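Long-range contact in NADPH-ferredoxin reductase FprA (Mycobacterium tuberculosis, PDB 2C7G), which transfers electrons between NADPH and ferredoxin through a bound FAD and may supply P450 systems with electrons: residues 52-57 against 163-168. The protein carries 1 engineered substitution. Sequence-based numbering, arbitrary orientation.
Sequences GVAPDQ and ARILLT. Engineered in segment 52-57: Gln57 (natural residue His). With FAD (flavin-adenine dinucleotide), chain B.
Asp56 and Arg164 form a side-on, two-bond salt bridge. NE of Arg164 donates to OD2 of Asp56 at 2.8 Å, and NH2 of Arg164 donates to OD1 of Asp56, also at 2.8 Å. Both bonds are nearly straight. Each oxygen uses its syn lone pair, and the carboxylate and guanidinium planes lie only 4° apart. The pair of bonds fixes the rotation of both flat groups. CB of Ala54 lies off the NH2 end of the guanidinium, near its plane, 3.3 Å from NH2 of Arg164. NE2 of the engineered Gln57 comes over one guanidinium face, 3.6 Å from NH2 of Arg164, and the amide plane is turned 77° from the guanidinium. That NE2 is hydrogen-bonded to Glu214. Beside the salt bridge, CG of Pro55 and CD1 of Ile165 meet tip to tip at 3.9 Å, and Tyr132 of helix 125-132 touches both side chains.

The contact joins the two nucleotide-binding domains of the fold. Helix 157-167 follows what is probably the Rossmann-type glycine turn of the NADP(+) domain, where a 4-oxo NADP derivative is bound. Gly52 and Val53 line the FAD pocket; CG2 of Val53 lies 3.7 Å from N5 of FAD.

A type I turn from Ala54 to Gln57 presents Asp56. The Arg164 chain starts extended, and its bend at chi3 (71°) turns the NE/NH2 side to Asp56. Its NH1 is hydrogen-bonded to OD1 of Asp161. A water bridges OD2 of Asp56 and OG1 of Thr168, very close to OD2.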
loop_
_atom_site.group_PDB
_atom_site.type_symbol
_atom_site.label_atom_id
_atom_site.label_comp_id
_atom_site.label_asym_id
_atom_site.label_seq_id
_atom_site.Cartn_x
_atom_site.Cartn_y
_atom_site.Cartn_z
ATOM N N GLY A 52 -26.511 -1.677 -1.570
ATOM C CA GLY A 52 -25.998 -0.800 -0.514
ATOM C C GLY A 52 -26.547 0.612 -0.552
ATOM O O GLY A 52 -27.190 1.048 0.394
ATOM N N VAL A 53 -26.296 1.319 -1.653
ATOM C CA VAL A 53 -26.795 2.680 -1.833
ATOM C C VAL A 53 -28.297 2.694 -1.520
ATOM O O VAL A 53 -29.045 1.780 -1.917
ATOM C CB VAL A 53 -26.531 3.156 -3.278
ATOM C CG1 VAL A 53 -27.151 4.548 -3.526
ATOM C CG2 VAL A 53 -25.010 3.121 -3.569
ATOM N N ALA A 54 -28.741 3.726 -0.800
ATOM C CA ALA A 54 -30.101 3.757 -0.274
ATOM C C ALA A 54 -31.140 3.863 -1.397
ATOM O O ALA A 54 -30.850 4.427 -2.461
ATOM C CB ALA A 54 -30.252 4.898 0.746
ATOM N N PRO A 55 -32.343 3.298 -1.173
ATOM C CA PRO A 55 -33.412 3.299 -2.177
ATOM C C PRO A 55 -33.931 4.687 -2.534
ATOM O O PRO A 55 -34.511 4.844 -3.608
ATOM C CB PRO A 55 -34.518 2.452 -1.528
ATOM C CG PRO A 55 -34.241 2.515 -0.050
ATOM C CD PRO A 55 -32.735 2.541 0.037
ATOM N N ASP A 56 -33.714 5.670 -1.658
ATOM C CA ASP A 56 -34.028 7.081 -1.977
ATOM C C ASP A 56 -32.911 7.805 -2.764
ATOM O O ASP A 56 -32.909 9.050 -2.873
ATOM C CB ASP A 56 -34.456 7.874 -0.719
ATOM C CG ASP A 56 -33.329 8.066 0.312
ATOM O OD1 ASP A 56 -32.303 7.336 0.300
ATOM O OD2 ASP A 56 -33.494 8.955 1.181
ATOM N N GLN A 57 -31.971 7.032 -3.318
ATOM C CA GLN A 57 -30.853 7.610 -4.072
ATOM C C GLN A 57 -30.716 7.037 -5.493
ATOM O O GLN A 57 -29.617 6.593 -5.891
ATOM C CB GLN A 57 -29.530 7.492 -3.281
ATOM C CG GLN A 57 -29.564 8.088 -1.855
ATOM C CD GLN A 57 -29.616 9.627 -1.811
ATOM O OE1 GLN A 57 -29.352 10.310 -2.803
ATOM N NE2 GLN A 57 -29.935 10.167 -0.643
ATOM N N ALA A 163 -30.650 5.890 9.684
ATOM C CA ALA A 163 -31.553 6.803 10.372
ATOM C C ALA A 163 -32.603 7.332 9.413
ATOM O O ALA A 163 -33.800 7.350 9.738
ATOM C CB ALA A 163 -30.777 7.954 11.010
ATOM N N ARG A 164 -32.162 7.732 8.224
ATOM C CA ARG A 164 -33.043 8.366 7.243
ATOM C C ARG A 164 -34.137 7.413 6.761
ATOM O O ARG A 164 -35.313 7.795 6.678
ATOM C CB ARG A 164 -32.199 8.911 6.078
ATOM C CG ARG A 164 -32.880 9.930 5.177
ATOM C CD ARG A 164 -31.894 10.480 4.126
ATOM N NE ARG A 164 -31.574 9.462 3.123
ATOM C CZ ARG A 164 -30.437 8.767 3.063
ATOM N NH1 ARG A 164 -29.449 8.981 3.925
ATOM N NH2 ARG A 164 -30.282 7.859 2.111
ATOM N N ILE A 165 -33.764 6.169 6.464
ATOM C CA ILE A 165 -34.734 5.157 6.029
ATOM C C ILE A 165 -35.758 4.789 7.132
ATOM O O ILE A 165 -36.944 4.601 6.839
ATOM C CB ILE A 165 -34.023 3.894 5.428
ATOM C CG1 ILE A 165 -33.193 4.263 4.182
ATOM C CG2 ILE A 165 -35.021 2.791 5.088
ATOM C CD1 ILE A 165 -33.978 4.943 3.024
ATOM N N LEU A 166 -35.309 4.699 8.385
ATOM C CA LEU A 166 -36.231 4.489 9.520
ATOM C C LEU A 166 -37.252 5.602 9.712
ATOM O O LEU A 166 -38.321 5.354 10.272
ATOM C CB LEU A 166 -35.453 4.321 10.831
ATOM C CG LEU A 166 -34.699 3.002 10.974
ATOM C CD1 LEU A 166 -33.778 3.073 12.173
ATOM C CD2 LEU A 166 -35.670 1.829 11.074
ATOM N N LEU A 167 -36.932 6.818 9.270
ATOM C CA LEU A 167 -37.794 7.979 9.569
ATOM C C LEU A 167 -38.440 8.638 8.351
ATOM O O LEU A 167 -39.224 9.599 8.506
ATOM C CB LEU A 167 -37.024 9.055 10.358
ATOM C CG LEU A 167 -36.589 8.716 11.787
ATOM C CD1 LEU A 167 -35.537 9.705 12.285
ATOM C CD2 LEU A 167 -37.786 8.671 12.723
ATOM N N THR A 168 -38.112 8.148 7.159
ATOM C CA THR A 168 -38.669 8.687 5.910
ATOM C C THR A 168 -40.150 8.320 5.820
ATOM O O THR A 168 -40.539 7.206 6.141
ATOM C CB THR A 168 -37.903 8.183 4.647
ATOM O OG1 THR A 168 -36.546 8.652 4.678
ATOM C CG2 THR A 168 -38.553 8.692 3.343
HETATM P PA FAD B . -18.937 -4.132 -3.671
HETATM O O1A FAD B . -19.271 -4.572 -2.267
HETATM O O2A FAD B . -19.741 -2.990 -4.268
HETATM O O5B FAD B . -18.994 -5.363 -4.680
HETATM C C5B FAD B . -18.412 -6.610 -4.313
HETATM C C4B FAD B . -19.090 -7.727 -5.117
HETATM O O4B FAD B . -18.370 -8.933 -4.883
HETATM C C3B FAD B . -20.524 -7.994 -4.637
HETATM O O3B FAD B . -21.422 -8.016 -5.736
HETATM C C2B FAD B . -20.431 -9.365 -3.968
HETATM O O2B FAD B . -21.619 -10.142 -4.036
HETATM C C1B FAD B . -19.266 -10.002 -4.714
HETATM N N9A FAD B . -18.576 -11.072 -3.973
HETATM C C8A FAD B . -18.127 -11.031 -2.679
HETATM N N7A FAD B . -17.551 -12.223 -2.398
HETATM C C5A FAD B . -17.625 -13.016 -3.493
HETATM C C6A FAD B . -17.204 -14.326 -3.749
HETATM N N6A FAD B . -16.544 -15.003 -2.817
HETATM N N1A FAD B . -17.409 -14.889 -4.993
HETATM C C2A FAD B . -18.067 -14.153 -5.969
HETATM N N3A FAD B . -18.481 -12.857 -5.700
HETATM C C4A FAD B . -18.265 -12.300 -4.488
HETATM N N1 FAD B . -20.864 5.488 -2.418
HETATM C C2 FAD B . -21.306 6.598 -3.096
HETATM O O2 FAD B . -20.545 7.159 -3.896
HETATM N N3 FAD B . -22.599 7.056 -2.876
HETATM C C4 FAD B . -23.450 6.397 -1.989
HETATM O O4 FAD B . -24.598 6.813 -1.813
HETATM C C4X FAD B . -23.004 5.263 -1.299
HETATM N N5 FAD B . -23.836 4.591 -0.411
HETATM C C5X FAD B . -23.356 3.470 0.261
HETATM C C6 FAD B . -24.169 2.791 1.170
HETATM C C7 FAD B . -23.693 1.667 1.845
HETATM C C7M FAD B . -24.583 1.031 2.893
HETATM C C8 FAD B . -22.380 1.235 1.618
HETATM C C8M FAD B . -21.742 0.169 2.452
HETATM C C9 FAD B . -21.562 1.913 0.728
HETATM C C9A FAD B . -22.043 3.036 0.032
HETATM N N10 FAD B . -21.222 3.716 -0.867
HETATM C C10 FAD B . -21.705 4.827 -1.527
HETATM C "C1'" FAD B . -19.810 3.274 -1.164
HETATM C "C2'" FAD B . -19.750 2.251 -2.300
HETATM O "O2'" FAD B . -20.820 1.331 -2.124
HETATM C "C3'" FAD B . -18.391 1.534 -2.348
HETATM O "O3'" FAD B . -17.371 2.485 -2.580
HETATM C "C4'" FAD B . -18.298 0.486 -3.460
HETATM O "O4'" FAD B . -19.521 -0.231 -3.635
HETATM C "C5'" FAD B . -17.168 -0.512 -3.202
HETATM O "O5'" FAD B . -17.084 -1.282 -4.388
HETATM P P FAD B . -16.430 -2.747 -4.384
HETATM O O1P FAD B . -16.347 -3.155 -5.815
HETATM O O2P FAD B . -15.112 -2.787 -3.676
HETATM O O3P FAD B . -17.385 -3.722 -3.532
HETATM O O HOH W 1 -35.578 9.909 2.225
#